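Local coordinates for protein inactive glucansucrase (Lactobacillus reuteri, PDB 5JBD) that is named an inactive glucansucrase, a member of glycosyl hydrolase family 70 built around a TIM-barrel-type domain, with a calcium ion bound in the crystal, at residues Tyr59-Gly63 / Thr74-Asp78; Tyr105-Tyr110 / Tyr138-Ser143; Tyr52-Thr56 / Gly852-Lys856. All coordinates share one frame; numbering follows the deposited sequence.

Contact 1: residues Tyr59-Gly63 / Thr74-Asp78; sequences YRPYG and TTAMD
The guanidinium of R60 is met by T74-D78 over one face and along its edge. Over the face lies the peptide joining T75 to A76, with A76 N 3.5 Å above the plane and over its centre; at the edge, in the plane, sits T74 OG1. Side-on, the group grips T74 with two nitrogens. R60 NE reaches T74 OG1 at 3.0 Å along an almost straight N-H path (173°), whereas NH2 bonds T74 O from well above the carbonyl plane. The extended chain, CG anti to the backbone N (chi1 -179°), carries the guanidinium out to T74. T74 OG1 donates to P61 O at 2.7 Å, nearly end-on to that carbonyl, so the hydroxyl links a side chain to a backbone; two directional bonds would fix its rotation. The next carbonyl, Y62 O, accepts from T74 N (3.0 Å), and a water bridges Y62 O and T74 O. F39 adds a cation-pi partner to R60. The 74-78 loop keeps its shape: T75 OG1 accepts from M77 N at 3.0 Å, and T75 N is bonded to D78 OD2. Two loops between short strands are joined, one bearing an ST turn within a type I beta turn.

Contact 2: residues Tyr105-Tyr110 / Tyr138-Ser143; sequences YENANY and YVIEQS
Y105 approaches V139 to 6.3 Å between CA atoms, where a loop with a short 3-10 segment lies against helix 126-147. V139 fills the middle of the contact and its two methyls divide the work. V139 CG1, anti to the backbone N (chi1 174°), packs against Y105 O, a buried carbonyl oxygen with no hydrogen-bond partner in the model, while V139 CG2 touches N107 CB at 3.7 Å and Y110 CB at 4.0 Å. The Y105 ring lies over the I140 and S143 side chains, with Y105 CD2 3.8 Å from I140 CG1 and Y105 CE2 3.6 Å from S143 CB. Its hydroxyl is bonded to D156, and a water joins Y105 OH to S143 OG, giving the buried phenol two polar partners. Further along the loop, the N107 and Q142 side chains cross at about a right angle, their amide planes 68° apart; N107 ND2 reaches Q142 OE1 at 3.3 Å in a weak, bent bond. Q142 NE2 is committed to Q66 O, and comes within 3.5 Å of Y110 CE1, with amide and ring planes 59° apart. N107 also shapes its own loop: N107 OD1 accepts from N109 N (2.9 Å) and lies in plane at the edge of the Y110 ring. A loop between helices 90-101 and 114-117, folded by an Asx turn, thus packs on helix 126-147.

Contact 3: residues Tyr52-Thr56 / Gly852-Lys856; sequences YLSYT and GLAVK
Y55 lies across V855, and its side chain can be followed outward from the backbone. Y55 CB stays 4.0 Å from L853 O; Y55 CG comes to 3.9 Å from V855 CG2, where the ring begins. CD1 and CE1 keep near that same methyl, which stands over the ring centre, 3.6 Å from the centroid and only 3° off the normal: a CH-pi contact. On the other side of the ring's long axis, CD2 nears L853 O and G852 O, the latter at the ring edge, and CE2 comes close to V855 CA. At the tip, OH meets V855 CG1 and shares a water with K856 N, the water lying in the plane of the ring. With CG1 anti to the backbone N (chi1 175°), V855 places CG2 between the Y55 ring and L53 CB, 3.7 Å from the latter. Between the backbones, V855 N donates to L53 O (2.8 Å) and Y55 N to L853 O (2.9 Å), flanking S54 and A854, while the CA-H groups of those two residues also point to the same oxygens. A second water spans L53 N and V855 O. L853 CD2 reaches T56 OG1 at 3.8 Å, and F787 of strand 784-791 packs on S54 and A854. A single beta bridge, S54 with A854, buried and flanked by the Y55-V855 CH-pi contact, joins segments from near opposite ends of the chain.

All three contacts lie on the same side of the chain's centre, but at different depths. Contact 3 is buried and closes a loop of almost 800 residues, within which contacts 1 and 2 are nested in series; both of these are only partly buried. Contacts 1 and 3 adjoin in sequence through 52-56 and 59-63, yet the first relies on an arginine gripping a threonine and the third on backbone bonds with a methyl over a ring. Contact 2, alone in using a regular helix, mixes apolar packing with a weak amide bond. R80, backbone-bonded to Y59 and salt-bridged to E141, links neighbours of contacts 1 and 2.

Contact 1: residues Tyr59-Gly63 / Thr74-Asp78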
loop_
_atom_site.group_PDB
_atom_site.type_symbol
_atom_site.label_atom_id
_atom_site.label_comp_id
_atom_site.label_asym_id
_atom_site.label_seq_id
_atom_site.Cartn_x
_atom_site.Cartn_y
_atom_site.Cartn_z
ATOM N N TYR A 59 25.859 26.914 8.628
ATOM C CA TYR A 59 26.093 27.660 9.878
ATOM C C TYR A 59 26.397 29.125 9.587
ATOM O O TYR A 59 26.607 29.517 8.430
ATOM C CB TYR A 59 27.220 27.015 10.691
ATOM C CG TYR A 59 28.623 27.448 10.300
ATOM C CD1 TYR A 59 29.105 27.256 9.016
ATOM C CD2 TYR A 59 29.481 28.053 11.236
ATOM C CE1 TYR A 59 30.383 27.658 8.667
ATOM C CE2 TYR A 59 30.762 28.431 10.890
ATOM C CZ TYR A 59 31.205 28.235 9.598
ATOM O OH TYR A 59 32.479 28.607 9.231
ATOM N N ARG A 60 26.402 29.932 10.643
ATOM C CA ARG A 60 26.739 31.348 10.538
ATOM C C ARG A 60 28.142 31.550 11.087
ATOM O O ARG A 60 28.332 31.477 12.306
ATOM C CB ARG A 60 25.741 32.192 11.331
ATOM C CG ARG A 60 26.011 33.692 11.259
ATOM C CD ARG A 60 25.110 34.469 12.198
ATOM N NE ARG A 60 25.540 35.862 12.334
ATOM C CZ ARG A 60 24.963 36.750 13.142
ATOM N NH1 ARG A 60 23.923 36.403 13.915
ATOM N NH2 ARG A 60 25.437 37.995 13.193
ATOM N N PRO A 61 29.138 31.793 10.206
ATOM C CA PRO A 61 30.463 32.152 10.742
ATOM C C PRO A 61 30.428 33.550 11.325
ATOM O O PRO A 61 29.491 34.309 11.043
ATOM C CB PRO A 61 31.373 32.123 9.507
ATOM C CG PRO A 61 30.458 32.423 8.363
ATOM C CD PRO A 61 29.126 31.818 8.729
ATOM N N TYR A 62 31.427 33.890 12.137
ATOM C CA TYR A 62 31.515 35.247 12.695
ATOM C C TYR A 62 31.693 36.276 11.571
ATOM O O TYR A 62 31.024 37.306 11.558
ATOM C CB TYR A 62 32.636 35.335 13.739
ATOM C CG TYR A 62 32.756 36.700 14.409
ATOM C CD1 TYR A 62 33.544 37.691 13.844
ATOM C CD2 TYR A 62 32.083 36.995 15.604
ATOM C CE1 TYR A 62 33.677 38.938 14.436
ATOM C CE2 TYR A 62 32.211 38.249 16.208
ATOM C CZ TYR A 62 33.008 39.215 15.615
ATOM O OH TYR A 62 33.170 40.473 16.167
ATOM N N GLY A 63 32.588 35.994 10.631
ATOM C CA GLY A 63 32.800 36.871 9.478
ATOM C C GLY A 63 33.255 36.120 8.240
ATOM O O GLY A 63 33.510 34.919 8.308
ATOM N N THR A 74 29.282 38.901 9.672
ATOM C CA THR A 74 28.011 38.416 9.149
ATOM C C THR A 74 26.842 39.086 9.848
ATOM O O THR A 74 26.959 39.486 11.008
ATOM C CB THR A 74 27.852 36.906 9.387
ATOM O OG1 THR A 74 28.013 36.605 10.784
ATOM C CG2 THR A 74 28.872 36.142 8.579
ATOM N N THR A 75 25.722 39.201 9.138
ATOM C CA THR A 75 24.417 39.416 9.771
ATOM C C THR A 75 23.820 38.059 10.111
ATOM O O THR A 75 24.371 37.012 9.744
ATOM C CB THR A 75 23.422 40.161 8.850
ATOM O OG1 THR A 75 22.986 39.284 7.802
ATOM C CG2 THR A 75 24.032 41.413 8.262
ATOM N N ALA A 76 22.671 38.066 10.777
ATOM C CA ALA A 76 21.927 36.840 11.052
ATOM C C ALA A 76 21.463 36.092 9.786
ATOM O O ALA A 76 21.052 34.946 9.876
ATOM C CB ALA A 76 20.724 37.144 11.940
ATOM N N MET A 77 21.501 36.760 8.630
ATOM C CA MET A 77 21.096 36.161 7.357
ATOM C C MET A 77 22.249 35.542 6.562
ATOM O O MET A 77 21.999 34.869 5.579
ATOM C CB MET A 77 20.407 37.223 6.482
ATOM C CG MET A 77 19.214 37.921 7.127
ATOM S SD MET A 77 17.913 36.865 7.737
ATOM C CE MET A 77 17.236 36.092 6.253
ATOM N N ASP A 78 23.495 35.773 6.962
ATOM C CA ASP A 78 24.633 35.337 6.163
ATOM C C ASP A 78 25.126 33.987 6.670
ATOM O O ASP A 78 26.068 33.915 7.452
ATOM C CB ASP A 78 25.746 36.379 6.195
ATOM C CG ASP A 78 25.297 37.732 5.688
ATOM O OD1 ASP A 78 24.648 37.784 4.626
ATOM O OD2 ASP A 78 25.577 38.753 6.358
HETATM O O HOH W 1 28.872 38.770 13.119
#

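Contact 2: residues Tyr105-Tyr110 / Tyr138-Ser143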
loop_
_atom_site.group_PDB
_atom_site.type_symbol
_atom_site.label_atom_id
_atom_site.label_comp_id
_atom_site.label_asym_id
_atom_site.label_seq_id
_atom_site.Cartn_x
_atom_site.Cartn_y
_atom_site.Cartn_z
ATOM N N TYR A 105 34.144 28.253 -10.113
ATOM C CA TYR A 105 34.925 28.934 -9.065
ATOM C C TYR A 105 36.425 28.874 -9.341
ATOM O O TYR A 105 37.232 28.546 -8.467
ATOM C CB TYR A 105 34.585 28.347 -7.696
ATOM C CG TYR A 105 33.098 28.398 -7.356
ATOM C CD1 TYR A 105 32.227 27.394 -7.792
ATOM C CD2 TYR A 105 32.566 29.442 -6.601
ATOM C CE1 TYR A 105 30.883 27.430 -7.485
ATOM C CE2 TYR A 105 31.216 29.485 -6.293
ATOM C CZ TYR A 105 30.375 28.477 -6.737
ATOM O OH TYR A 105 29.034 28.493 -6.435
ATOM N N GLU A 106 36.779 29.215 -10.572
ATOM C CA GLU A 106 38.169 29.295 -11.018
ATOM C C GLU A 106 38.700 30.713 -10.769
ATOM O O GLU A 106 37.992 31.687 -11.007
ATOM C CB GLU A 106 38.239 28.946 -12.515
ATOM C CG GLU A 106 39.557 28.333 -12.963
ATOM C CD GLU A 106 39.569 27.857 -14.417
ATOM O OE1 GLU A 106 38.539 27.957 -15.120
ATOM O OE2 GLU A 106 40.634 27.382 -14.862
ATOM N N ASN A 107 39.932 30.819 -10.269
ATOM C CA ASN A 107 40.651 32.106 -10.203
ATOM C C ASN A 107 42.169 31.870 -10.110
ATOM O O ASN A 107 42.678 31.434 -9.072
ATOM C CB ASN A 107 40.163 32.958 -9.017
ATOM C CG ASN A 107 40.630 34.405 -9.095
ATOM O OD1 ASN A 107 41.743 34.689 -9.529
ATOM N ND2 ASN A 107 39.784 35.325 -8.649
ATOM N N ALA A 108 42.876 32.160 -11.204
ATOM C CA ALA A 108 44.346 32.020 -11.276
ATOM C C ALA A 108 45.107 32.890 -10.266
ATOM O O ALA A 108 46.189 32.510 -9.825
ATOM C CB ALA A 108 44.840 32.323 -12.687
ATOM N N ASN A 109 44.544 34.046 -9.910
ATOM C CA ASN A 109 45.158 34.934 -8.925
ATOM C C ASN A 109 45.176 34.355 -7.502
ATOM O O ASN A 109 45.986 34.793 -6.680
ATOM C CB ASN A 109 44.476 36.311 -8.946
ATOM C CG ASN A 109 44.707 37.051 -10.249
ATOM O OD1 ASN A 109 45.850 37.234 -10.691
ATOM N ND2 ASN A 109 43.626 37.529 -10.845
ATOM N N TYR A 110 44.303 33.378 -7.220
ATOM C CA TYR A 110 44.269 32.674 -5.925
ATOM C C TYR A 110 44.761 31.216 -6.012
ATOM O O TYR A 110 44.457 30.403 -5.131
ATOM C CB TYR A 110 42.853 32.776 -5.311
ATOM C CG TYR A 110 42.529 34.186 -4.902
ATOM C CD1 TYR A 110 42.060 35.112 -5.831
ATOM C CD2 TYR A 110 42.762 34.622 -3.603
ATOM C CE1 TYR A 110 41.809 36.431 -5.473
ATOM C CE2 TYR A 110 42.515 35.937 -3.230
ATOM C CZ TYR A 110 42.035 36.840 -4.167
ATOM O OH TYR A 110 41.797 38.143 -3.797
ATOM N N TYR A 138 37.599 32.412 -0.407
ATOM C CA TYR A 138 37.682 33.790 -0.927
ATOM C C TYR A 138 37.033 33.885 -2.323
ATOM O O TYR A 138 36.272 34.808 -2.601
ATOM C CB TYR A 138 39.144 34.302 -0.972
ATOM C CG TYR A 138 39.901 34.274 0.351
ATOM C CD1 TYR A 138 39.260 34.534 1.572
ATOM C CD2 TYR A 138 41.273 33.997 0.385
ATOM C CE1 TYR A 138 39.953 34.507 2.776
ATOM C CE2 TYR A 138 41.974 33.962 1.593
ATOM C CZ TYR A 138 41.307 34.214 2.782
ATOM O OH TYR A 138 41.970 34.158 3.982
ATOM N N VAL A 139 37.309 32.893 -3.170
ATOM C CA VAL A 139 36.742 32.837 -4.527
ATOM C C VAL A 139 35.228 32.588 -4.468
ATOM O O VAL A 139 34.481 33.200 -5.214
ATOM C CB VAL A 139 37.480 31.793 -5.409
ATOM C CG1 VAL A 139 36.796 31.616 -6.766
ATOM C CG2 VAL A 139 38.944 32.207 -5.600
ATOM N N ILE A 140 34.785 31.750 -3.537
ATOM C CA ILE A 140 33.344 31.540 -3.298
ATOM C C ILE A 140 32.664 32.857 -2.856
ATOM O O ILE A 140 31.571 33.172 -3.334
ATOM C CB ILE A 140 33.085 30.399 -2.290
ATOM C CG1 ILE A 140 33.401 29.054 -2.946
ATOM C CG2 ILE A 140 31.628 30.374 -1.817
ATOM C CD1 ILE A 140 33.393 27.879 -1.999
ATOM N N GLU A 141 33.287 33.596 -1.941
ATOM C CA GLU A 141 32.719 34.871 -1.469
ATOM C C GLU A 141 32.662 35.920 -2.587
ATOM O O GLU A 141 31.744 36.739 -2.637
ATOM C CB GLU A 141 33.510 35.413 -0.269
ATOM C CG GLU A 141 33.391 34.569 1.005
ATOM C CD GLU A 141 31.985 34.507 1.576
ATOM O OE1 GLU A 141 31.196 35.451 1.372
ATOM O OE2 GLU A 141 31.655 33.510 2.258
ATOM N N GLN A 142 33.640 35.897 -3.488
ATOM C CA GLN A 142 33.564 36.730 -4.692
ATOM C C GLN A 142 32.347 36.356 -5.541
ATOM O O GLN A 142 31.644 37.240 -6.037
ATOM C CB GLN A 142 34.824 36.602 -5.522
ATOM C CG GLN A 142 36.051 37.206 -4.891
ATOM C CD GLN A 142 37.311 36.623 -5.536
ATOM O OE1 GLN A 142 37.271 36.085 -6.659
ATOM N NE2 GLN A 142 38.417 36.670 -4.814
ATOM N N SER A 143 32.096 35.054 -5.688
ATOM C CA SER A 143 30.938 34.569 -6.439
ATOM C C SER A 143 29.601 34.942 -5.773
ATOM O O SER A 143 28.685 35.394 -6.452
ATOM C CB SER A 143 31.046 33.056 -6.681
ATOM O OG SER A 143 29.935 32.561 -7.409
HETATM O O HOH W 2 28.234 31.104 -5.774
#

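Contact 3: residues Tyr52-Thr56 / Gly852-Lys856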
loop_
_atom_site.group_PDB
_atom_site.type_symbol
_atom_site.label_atom_id
_atom_site.label_comp_id
_atom_site.label_asym_id
_atom_site.label_seq_id
_atom_site.Cartn_x
_atom_site.Cartn_y
_atom_site.Cartn_z
ATOM N N TYR A 52 23.572 16.789 16.822
ATOM C CA TYR A 52 24.557 16.305 15.850
ATOM C C TYR A 52 24.604 17.237 14.646
ATOM O O TYR A 52 23.639 17.948 14.374
ATOM C CB TYR A 52 24.227 14.847 15.443
ATOM C CG TYR A 52 24.247 13.945 16.653
ATOM C CD1 TYR A 52 25.459 13.459 17.155
ATOM C CD2 TYR A 52 23.075 13.659 17.357
ATOM C CE1 TYR A 52 25.499 12.685 18.299
ATOM C CE2 TYR A 52 23.105 12.879 18.505
ATOM C CZ TYR A 52 24.319 12.391 18.970
ATOM O OH TYR A 52 24.358 11.623 20.103
ATOM N N LEU A 53 25.724 17.211 13.932
ATOM C CA LEU A 53 25.924 18.039 12.735
ATOM C C LEU A 53 25.857 17.201 11.459
ATOM O O LEU A 53 26.313 16.060 11.446
ATOM C CB LEU A 53 27.286 18.735 12.790
ATOM C CG LEU A 53 27.556 19.757 13.905
ATOM C CD1 LEU A 53 28.774 20.588 13.535
ATOM C CD2 LEU A 53 26.380 20.645 14.288
ATOM N N SER A 54 25.316 17.796 10.394
ATOM C CA SER A 54 25.294 17.203 9.065
ATOM C C SER A 54 26.214 17.969 8.123
ATOM O O SER A 54 26.162 19.195 8.084
ATOM C CB SER A 54 23.867 17.226 8.507
ATOM O OG SER A 54 23.859 16.835 7.148
ATOM N N TYR A 55 27.010 17.266 7.317
ATOM C CA TYR A 55 27.886 17.924 6.340
ATOM C C TYR A 55 27.149 18.801 5.330
ATOM O O TYR A 55 27.715 19.757 4.844
ATOM C CB TYR A 55 28.779 16.926 5.595
ATOM C CG TYR A 55 29.908 16.406 6.442
ATOM C CD1 TYR A 55 30.991 17.230 6.778
ATOM C CD2 TYR A 55 29.898 15.090 6.920
ATOM C CE1 TYR A 55 32.027 16.761 7.570
ATOM C CE2 TYR A 55 30.936 14.611 7.707
ATOM C CZ TYR A 55 31.991 15.445 8.028
ATOM O OH TYR A 55 33.002 14.981 8.818
ATOM N N THR A 56 25.901 18.484 5.018
ATOM C CA THR A 56 25.115 19.274 4.062
ATOM C C THR A 56 24.328 20.423 4.704
ATOM O O THR A 56 23.621 21.138 4.008
ATOM C CB THR A 56 24.154 18.362 3.248
ATOM O OG1 THR A 56 23.364 17.564 4.142
ATOM C CG2 THR A 56 24.963 17.460 2.342
ATOM N N GLY A 852 26.804 8.728 5.788
ATOM C CA GLY A 852 27.930 9.516 6.310
ATOM C C GLY A 852 27.688 11.005 6.470
ATOM O O GLY A 852 28.652 11.768 6.540
ATOM N N LEU A 853 26.423 11.432 6.524
ATOM C CA LEU A 853 26.094 12.847 6.734
ATOM C C LEU A 853 26.543 13.338 8.107
ATOM O O LEU A 853 26.988 14.484 8.235
ATOM C CB LEU A 853 24.588 13.124 6.568
ATOM C CG LEU A 853 23.978 13.013 5.167
ATOM C CD1 LEU A 853 22.485 13.316 5.197
ATOM C CD2 LEU A 853 24.662 13.947 4.191
ATOM N N ALA A 854 26.414 12.474 9.118
ATOM C CA ALA A 854 26.757 12.825 10.502
ATOM C C ALA A 854 28.240 13.139 10.659
ATOM O O ALA A 854 29.087 12.309 10.327
ATOM C CB ALA A 854 26.349 11.699 11.444
ATOM N N VAL A 855 28.545 14.339 11.174
ATOM C CA VAL A 855 29.921 14.807 11.267
ATOM C C VAL A 855 30.646 14.112 12.415
ATOM O O VAL A 855 30.190 14.134 13.558
ATOM C CB VAL A 855 29.995 16.343 11.452
ATOM C CG1 VAL A 855 31.435 16.811 11.666
ATOM C CG2 VAL A 855 29.385 17.056 10.250
ATOM N N LYS A 856 31.767 13.488 12.076
ATOM C CA LYS A 856 32.703 12.955 13.045
ATOM C C LYS A 856 33.975 13.774 12.957
ATOM O O LYS A 856 34.369 14.204 11.868
ATOM C CB LYS A 856 33.004 11.485 12.745
ATOM C CG LYS A 856 31.797 10.583 12.902
ATOM C CD LYS A 856 32.108 9.121 12.620
ATOM C CE LYS A 856 30.907 8.256 12.971
ATOM N NZ LYS A 856 31.037 6.820 12.595
HETATM O O HOH W 3 27.599 15.083 14.384
HETATM O O HOH W 4 32.522 12.211 9.433
#